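Local atomic coordinates of RING finger protein unkempt homolog (Mus musculus, PDB entry 5ELH), a protein that binds specific mRNA sequences through clustered CCCH zinc fingers and represses translation, shaping the early morphology of embryonic cortical neurons. Residues F37-R49 with F79-L93. Numbering follows the deposited sequence.
Sequences FVNQRRRRSIRRR and FLHRTTGDTERRYHL. With ZN (zinc ion), chain E; SO4 (sulfate ion), chain G.
Glu88 OE2 takes two bonds from Arg43 on the same face of its carboxylate, from the backbone N at 3.0 Å on the anti side and from NE at 2.8 Å on the syn side. The salt bridge through NE and NH2 ties the arginine-rich chain after His36, a zinc ligand of the first CCCH finger, to helix 87-90, which follows the zinc ligand His81 of the second. Arg43 grips the carboxylate side-on, its NH2 using the syn lone pair of OE1, the two planes nearly coplanar. A bend at chi3 (-69°) turns the guanidinium flat onto the ring of His81, planes 16° apart, while His81 NE2 binds zinc with Cys61, Cys71 and Cys77. In the guanidinium plane, Arg43 NH2 also donates to Phe79 O (2.7 Å). His81 N bonds to Glu88 OE1 from above the carboxylate plane. A glutamine at Glu88 would probably leave the Arg43 guanidinium without its countercharge and set an amide NH2 against one of the present donors. Tyr91 CB covers one face of the Arg42 guanidinium, whose NH1 bonds to Phe11 O. Thr84 N donates almost straight to Asn39 O (3.0 Å, 174°). Leu93 N donates to Ser45 OG, and Ser45 CB makes a CH-pi contact 3.5 Å from the His92 ring centroid.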
loop_
_atom_site.group_PDB
_atom_site.type_symbol
_atom_site.label_atom_id
_atom_site.label_comp_id
_atom_site.label_asym_id
_atom_site.label_seq_id
_atom_site.Cartn_x
_atom_site.Cartn_y
_atom_site.Cartn_z
ATOM N N PHE A 37 15.904 -11.276 2.404
ATOM C CA PHE A 37 16.382 -12.316 1.498
ATOM C C PHE A 37 15.227 -12.841 0.688
ATOM O O PHE A 37 14.091 -12.848 1.149
ATOM C CB PHE A 37 17.046 -13.451 2.267
ATOM C CG PHE A 37 18.169 -12.989 3.136
ATOM C CD1 PHE A 37 19.367 -12.606 2.580
ATOM C CD2 PHE A 37 18.005 -12.907 4.506
ATOM C CE1 PHE A 37 20.404 -12.161 3.380
ATOM C CE2 PHE A 37 19.040 -12.465 5.314
ATOM C CZ PHE A 37 20.240 -12.093 4.746
ATOM N N VAL A 38 15.526 -13.274 -0.530
ATOM C CA VAL A 38 14.482 -13.710 -1.447
ATOM C C VAL A 38 13.609 -14.807 -0.839
ATOM O O VAL A 38 12.395 -14.840 -1.074
ATOM C CB VAL A 38 15.095 -14.166 -2.789
ATOM C CG1 VAL A 38 14.042 -14.825 -3.671
ATOM C CG2 VAL A 38 15.705 -12.976 -3.493
ATOM N N ASN A 39 14.202 -15.693 -0.044
ATOM C CA ASN A 39 13.413 -16.761 0.569
ATOM C C ASN A 39 12.460 -16.279 1.661
ATOM O O ASN A 39 11.655 -17.061 2.161
ATOM C CB ASN A 39 14.291 -17.910 1.075
ATOM C CG ASN A 39 15.266 -17.489 2.145
ATOM O OD1 ASN A 39 15.196 -16.387 2.682
ATOM N ND2 ASN A 39 16.195 -18.377 2.460
ATOM N N GLN A 40 12.524 -14.995 2.004
ATOM C CA GLN A 40 11.570 -14.411 2.953
ATOM C C GLN A 40 10.369 -13.767 2.269
ATOM O O GLN A 40 9.381 -13.421 2.928
ATOM C CB GLN A 40 12.257 -13.364 3.818
ATOM C CG GLN A 40 13.383 -13.903 4.647
ATOM C CD GLN A 40 14.199 -12.794 5.287
ATOM O OE1 GLN A 40 14.467 -11.763 4.669
ATOM N NE2 GLN A 40 14.587 -12.997 6.539
ATOM N N ARG A 41 10.452 -13.607 0.954
ATOM C CA ARG A 41 9.426 -12.913 0.200
ATOM C C ARG A 41 8.160 -13.754 0.169
ATOM O O ARG A 41 8.225 -14.953 -0.074
ATOM C CB ARG A 41 9.917 -12.651 -1.228
ATOM C CG ARG A 41 8.856 -12.130 -2.192
ATOM C CD ARG A 41 9.424 -11.890 -3.589
ATOM N NE ARG A 41 8.374 -11.558 -4.551
ATOM C CZ ARG A 41 7.718 -12.444 -5.303
ATOM N NH1 ARG A 41 7.996 -13.742 -5.236
ATOM N NH2 ARG A 41 6.774 -12.029 -6.135
ATOM N N ARG A 42 7.019 -13.133 0.447
ATOM C CA ARG A 42 5.736 -13.783 0.194
ATOM C C ARG A 42 4.985 -13.098 -0.945
ATOM O O ARG A 42 5.078 -11.881 -1.135
ATOM C CB ARG A 42 4.872 -13.836 1.463
ATOM C CG ARG A 42 4.533 -12.497 2.054
ATOM C CD ARG A 42 3.464 -12.647 3.132
ATOM N NE ARG A 42 2.120 -12.757 2.573
ATOM C CZ ARG A 42 1.265 -11.745 2.436
ATOM N NH1 ARG A 42 1.598 -10.510 2.804
ATOM N NH2 ARG A 42 0.062 -11.971 1.938
ATOM N N ARG A 43 4.277 -13.905 -1.733
ATOM C CA ARG A 43 3.308 -13.400 -2.690
ATOM C C ARG A 43 2.001 -13.082 -1.974
ATOM O O ARG A 43 1.525 -13.873 -1.170
ATOM C CB ARG A 43 2.998 -14.462 -3.743
ATOM C CG ARG A 43 4.191 -14.957 -4.536
ATOM C CD ARG A 43 3.793 -16.170 -5.342
ATOM N NE ARG A 43 3.537 -17.336 -4.501
ATOM C CZ ARG A 43 2.881 -18.423 -4.895
ATOM N NH1 ARG A 43 2.402 -18.513 -6.134
ATOM N NH2 ARG A 43 2.705 -19.429 -4.053
ATOM N N ARG A 44 1.426 -11.927 -2.284
ATOM C CA ARG A 44 0.102 -11.565 -1.800
ATOM C C ARG A 44 -0.896 -12.617 -2.269
ATOM O O ARG A 44 -0.883 -12.984 -3.442
ATOM C CB ARG A 44 -0.285 -10.200 -2.366
ATOM C CG ARG A 44 -1.595 -9.665 -1.839
ATOM C CD ARG A 44 -2.012 -8.369 -2.531
ATOM N NE ARG A 44 -3.279 -7.877 -1.981
ATOM C CZ ARG A 44 -3.944 -6.815 -2.427
ATOM N NH1 ARG A 44 -3.472 -6.112 -3.448
ATOM N NH2 ARG A 44 -5.086 -6.456 -1.847
ATOM N N SER A 45 -1.726 -13.132 -1.360
ATOM C CA SER A 45 -2.808 -14.034 -1.770
ATOM C C SER A 45 -3.941 -13.184 -2.325
ATOM O O SER A 45 -4.122 -12.041 -1.909
ATOM C CB SER A 45 -3.289 -14.941 -0.625
ATOM O OG SER A 45 -4.035 -14.239 0.366
ATOM N N ILE A 46 -4.695 -13.751 -3.269
ATOM C CA ILE A 46 -5.664 -13.009 -4.064
ATOM C C ILE A 46 -6.860 -13.908 -4.345
ATOM O O ILE A 46 -6.682 -15.042 -4.787
ATOM C CB ILE A 46 -5.097 -12.650 -5.471
ATOM C CG1 ILE A 46 -3.717 -11.985 -5.393
ATOM C CG2 ILE A 46 -6.074 -11.772 -6.243
ATOM C CD1 ILE A 46 -3.722 -10.581 -4.865
ATOM N N ARG A 47 -8.062 -13.411 -4.090
ATOM C CA ARG A 47 -9.278 -14.112 -4.513
ATOM C C ARG A 47 -9.639 -13.620 -5.898
ATOM O O ARG A 47 -9.970 -12.448 -6.084
ATOM C CB ARG A 47 -10.438 -13.862 -3.539
ATOM C CG ARG A 47 -11.755 -14.541 -3.953
ATOM C CD ARG A 47 -12.925 -14.152 -3.052
ATOM N NE ARG A 47 -14.205 -14.664 -3.561
ATOM C CZ ARG A 47 -14.982 -14.031 -4.442
ATOM N NH1 ARG A 47 -14.625 -12.850 -4.938
ATOM N NH2 ARG A 47 -16.126 -14.584 -4.841
ATOM N N ARG A 48 -9.549 -14.512 -6.878
ATOM C CA ARG A 48 -9.970 -14.206 -8.235
ATOM C C ARG A 48 -11.482 -13.949 -8.313
ATOM O O ARG A 48 -12.241 -14.340 -7.430
ATOM C CB ARG A 48 -9.615 -15.372 -9.156
ATOM C CG ARG A 48 -8.318 -15.251 -9.929
ATOM C CD ARG A 48 -7.109 -15.062 -9.074
ATOM N NE ARG A 48 -6.446 -13.809 -9.417
ATOM C CZ ARG A 48 -5.174 -13.668 -9.795
ATOM N NH1 ARG A 48 -4.348 -14.704 -9.905
ATOM N NH2 ARG A 48 -4.728 -12.451 -10.061
ATOM N N ARG A 49 -11.906 -13.293 -9.387
ATOM C CA ARG A 49 -13.317 -13.007 -9.628
ATOM C C ARG A 49 -14.174 -14.277 -9.613
ATOM O O ARG A 49 -15.323 -14.242 -9.165
ATOM C CB ARG A 49 -13.474 -12.275 -10.963
ATOM C CG ARG A 49 -14.848 -11.668 -11.193
ATOM C CD ARG A 49 -14.872 -10.767 -12.435
ATOM N NE ARG A 49 -14.791 -9.343 -12.096
ATOM C CZ ARG A 49 -13.659 -8.652 -11.963
ATOM N NH1 ARG A 49 -12.476 -9.240 -12.139
ATOM N NH2 ARG A 49 -13.707 -7.363 -11.649
ATOM N N PHE A 79 0.157 -23.247 -6.082
ATOM C CA PHE A 79 0.427 -23.921 -4.825
ATOM C C PHE A 79 1.171 -23.029 -3.838
ATOM O O PHE A 79 1.752 -22.002 -4.192
ATOM C CB PHE A 79 1.211 -25.205 -5.073
ATOM C CG PHE A 79 0.557 -26.123 -6.070
ATOM C CD1 PHE A 79 -0.657 -26.722 -5.788
ATOM C CD2 PHE A 79 1.157 -26.381 -7.285
ATOM C CE1 PHE A 79 -1.260 -27.554 -6.696
ATOM C CE2 PHE A 79 0.562 -27.221 -8.196
ATOM C CZ PHE A 79 -0.646 -27.808 -7.900
ATOM N N LEU A 80 1.138 -23.458 -2.588
ATOM C CA LEU A 80 1.680 -22.704 -1.480
ATOM C C LEU A 80 3.192 -22.886 -1.355
ATOM O O LEU A 80 3.697 -23.999 -1.475
ATOM C CB LEU A 80 0.988 -23.200 -0.216
ATOM C CG LEU A 80 1.324 -22.517 1.098
ATOM C CD1 LEU A 80 0.963 -21.043 1.048
ATOM C CD2 LEU A 80 0.578 -23.240 2.202
ATOM N N HIS A 81 3.910 -21.789 -1.115
ATOM C CA HIS A 81 5.355 -21.835 -0.936
ATOM C C HIS A 81 5.716 -21.727 0.524
ATOM O O HIS A 81 5.192 -20.876 1.240
ATOM C CB HIS A 81 6.016 -20.722 -1.739
ATOM C CG HIS A 81 5.839 -20.881 -3.218
ATOM N ND1 HIS A 81 6.024 -19.851 -4.117
ATOM C CD2 HIS A 81 5.476 -21.958 -3.954
ATOM C CE1 HIS A 81 5.794 -20.288 -5.339
ATOM N NE2 HIS A 81 5.457 -21.565 -5.269
ATOM N N ARG A 82 6.598 -22.613 0.961
ATOM C CA ARG A 82 7.063 -22.617 2.335
ATOM C C ARG A 82 8.185 -21.595 2.480
ATOM O O ARG A 82 9.357 -21.930 2.567
ATOM C CB ARG A 82 7.525 -24.013 2.737
ATOM C CG ARG A 82 7.386 -24.286 4.224
ATOM C CD ARG A 82 7.897 -25.667 4.580
ATOM N NE ARG A 82 7.294 -26.727 3.769
ATOM C CZ ARG A 82 6.174 -27.373 4.076
ATOM N NH1 ARG A 82 5.494 -27.073 5.178
ATOM N NH2 ARG A 82 5.726 -28.324 3.270
ATOM N N THR A 83 7.800 -20.329 2.468
ATOM C CA THR A 83 8.734 -19.237 2.656
ATOM C C THR A 83 9.242 -19.283 4.089
ATOM O O THR A 83 8.701 -20.011 4.915
ATOM C CB THR A 83 8.038 -17.904 2.389
ATOM O OG1 THR A 83 6.925 -17.758 3.286
ATOM C CG2 THR A 83 7.528 -17.861 0.961
ATOM N N THR A 84 10.291 -18.523 4.389
ATOM C CA THR A 84 10.800 -18.482 5.747
ATOM C C THR A 84 9.692 -17.995 6.675
ATOM O O THR A 84 9.044 -16.985 6.408
ATOM C CB THR A 84 12.034 -17.564 5.874
ATOM O OG1 THR A 84 13.012 -17.933 4.896
ATOM C CG2 THR A 84 12.653 -17.688 7.263
ATOM N N GLY A 85 9.463 -18.741 7.746
ATOM C CA GLY A 85 8.448 -18.389 8.720
ATOM C C GLY A 85 7.049 -18.778 8.281
ATOM O O GLY A 85 6.077 -18.447 8.958
ATOM N N ASP A 86 6.957 -19.473 7.146
ATOM C CA ASP A 86 5.688 -19.975 6.625
ATOM C C ASP A 86 4.725 -18.825 6.392
ATOM O O ASP A 86 3.514 -18.934 6.642
ATOM C CB ASP A 86 5.086 -20.986 7.603
ATOM C CG ASP A 86 4.120 -21.955 6.941
ATOM O OD1 ASP A 86 4.093 -22.053 5.686
ATOM O OD2 ASP A 86 3.392 -22.642 7.695
ATOM N N THR A 87 5.268 -17.725 5.881
ATOM C CA THR A 87 4.511 -16.484 5.797
ATOM C C THR A 87 3.446 -16.442 4.701
ATOM O O THR A 87 2.523 -15.640 4.796
ATOM C CB THR A 87 5.433 -15.257 5.651
ATOM O OG1 THR A 87 6.277 -15.418 4.509
ATOM C CG2 THR A 87 6.293 -15.079 6.907
ATOM N N GLU A 88 3.548 -17.269 3.660
ATOM C CA GLU A 88 2.494 -17.256 2.652
ATOM C C GLU A 88 1.198 -17.814 3.241
ATOM O O GLU A 88 0.115 -17.313 2.955
ATOM C CB GLU A 88 2.895 -18.000 1.366
ATOM C CG GLU A 88 3.794 -17.160 0.464
ATOM C CD GLU A 88 3.839 -17.648 -0.983
ATOM O OE1 GLU A 88 3.312 -18.747 -1.285
ATOM O OE2 GLU A 88 4.388 -16.907 -1.821
ATOM N N ARG A 89 1.309 -18.840 4.075
ATOM C CA ARG A 89 0.129 -19.435 4.697
ATOM C C ARG A 89 -0.411 -18.538 5.804
ATOM O O ARG A 89 -1.609 -18.299 5.899
ATOM C CB ARG A 89 0.479 -20.811 5.268
ATOM C CG ARG A 89 -0.623 -21.437 6.094
ATOM C CD ARG A 89 -1.149 -22.731 5.544
ATOM N NE ARG A 89 -0.812 -23.841 6.418
ATOM C CZ ARG A 89 -1.606 -24.874 6.681
ATOM N NH1 ARG A 89 -2.802 -24.976 6.123
ATOM N NH2 ARG A 89 -1.190 -25.814 7.516
ATOM N N ARG A 90 0.489 -18.037 6.637
ATOM C CA ARG A 90 0.095 -17.291 7.823
ATOM C C ARG A 90 -0.557 -15.945 7.501
ATOM O O ARG A 90 -1.364 -15.441 8.281
ATOM C CB ARG A 90 1.314 -17.108 8.731
ATOM C CG ARG A 90 1.674 -18.369 9.517
ATOM C CD ARG A 90 3.039 -18.285 10.203
ATOM N NE ARG A 90 3.229 -17.060 10.982
ATOM C CZ ARG A 90 2.913 -16.916 12.268
ATOM N NH1 ARG A 90 2.365 -17.919 12.948
ATOM N NH2 ARG A 90 3.137 -15.756 12.879
ATOM N N TYR A 91 -0.205 -15.360 6.361
ATOM C CA TYR A 91 -0.751 -14.066 5.959
ATOM C C TYR A 91 -1.708 -14.209 4.777
ATOM O O TYR A 91 -2.044 -13.234 4.104
ATOM C CB TYR A 91 0.377 -13.071 5.682
ATOM C CG TYR A 91 1.161 -12.820 6.952
ATOM C CD1 TYR A 91 2.244 -13.621 7.286
ATOM C CD2 TYR A 91 0.768 -11.841 7.850
ATOM C CE1 TYR A 91 2.944 -13.427 8.447
ATOM C CE2 TYR A 91 1.457 -11.639 9.014
ATOM C CZ TYR A 91 2.547 -12.437 9.315
ATOM O OH TYR A 91 3.253 -12.252 10.484
ATOM N N HIS A 92 -2.167 -15.433 4.570
ATOM C CA HIS A 92 -3.149 -15.737 3.530
ATOM C C HIS A 92 -4.531 -15.229 3.941
ATOM O O HIS A 92 -4.876 -15.211 5.137
ATOM C CB HIS A 92 -3.198 -17.250 3.306
ATOM C CG HIS A 92 -3.709 -17.662 1.960
ATOM N ND1 HIS A 92 -5.031 -17.531 1.586
ATOM C CD2 HIS A 92 -3.078 -18.238 0.910
ATOM C CE1 HIS A 92 -5.185 -17.983 0.354
ATOM N NE2 HIS A 92 -4.019 -18.431 -0.074
ATOM N N LEU A 93 -5.308 -14.810 2.946
ATOM C CA LEU A 93 -6.694 -14.368 3.148
ATOM C C LEU A 93 -7.536 -15.394 3.907
ATOM O O LEU A 93 -8.421 -15.041 4.680
ATOM C CB LEU A 93 -7.348 -14.055 1.797
ATOM C CG LEU A 93 -6.916 -12.730 1.161
ATOM C CD1 LEU A 93 -7.244 -12.703 -0.329
ATOM C CD2 LEU A 93 -7.561 -11.558 1.885
HETATM ZN ZN ZN E . 5.437 -23.043 -6.716
HETATM S S SO4 G . -9.691 -12.019 -12.395
HETATM O O1 SO4 G . -9.893 -13.342 -12.978
HETATM O O2 SO4 G . -8.277 -11.668 -12.487
HETATM O O3 SO4 G . -10.084 -12.014 -10.988
HETATM O O4 SO4 G . -10.492 -11.042 -13.130
HETATM O O HOH W 1 8.755 -14.317 5.257
HETATM O O HOH W 2 -0.007 -14.994 1.778
HETATM O O HOH W 3 -2.673 -12.386 1.647
#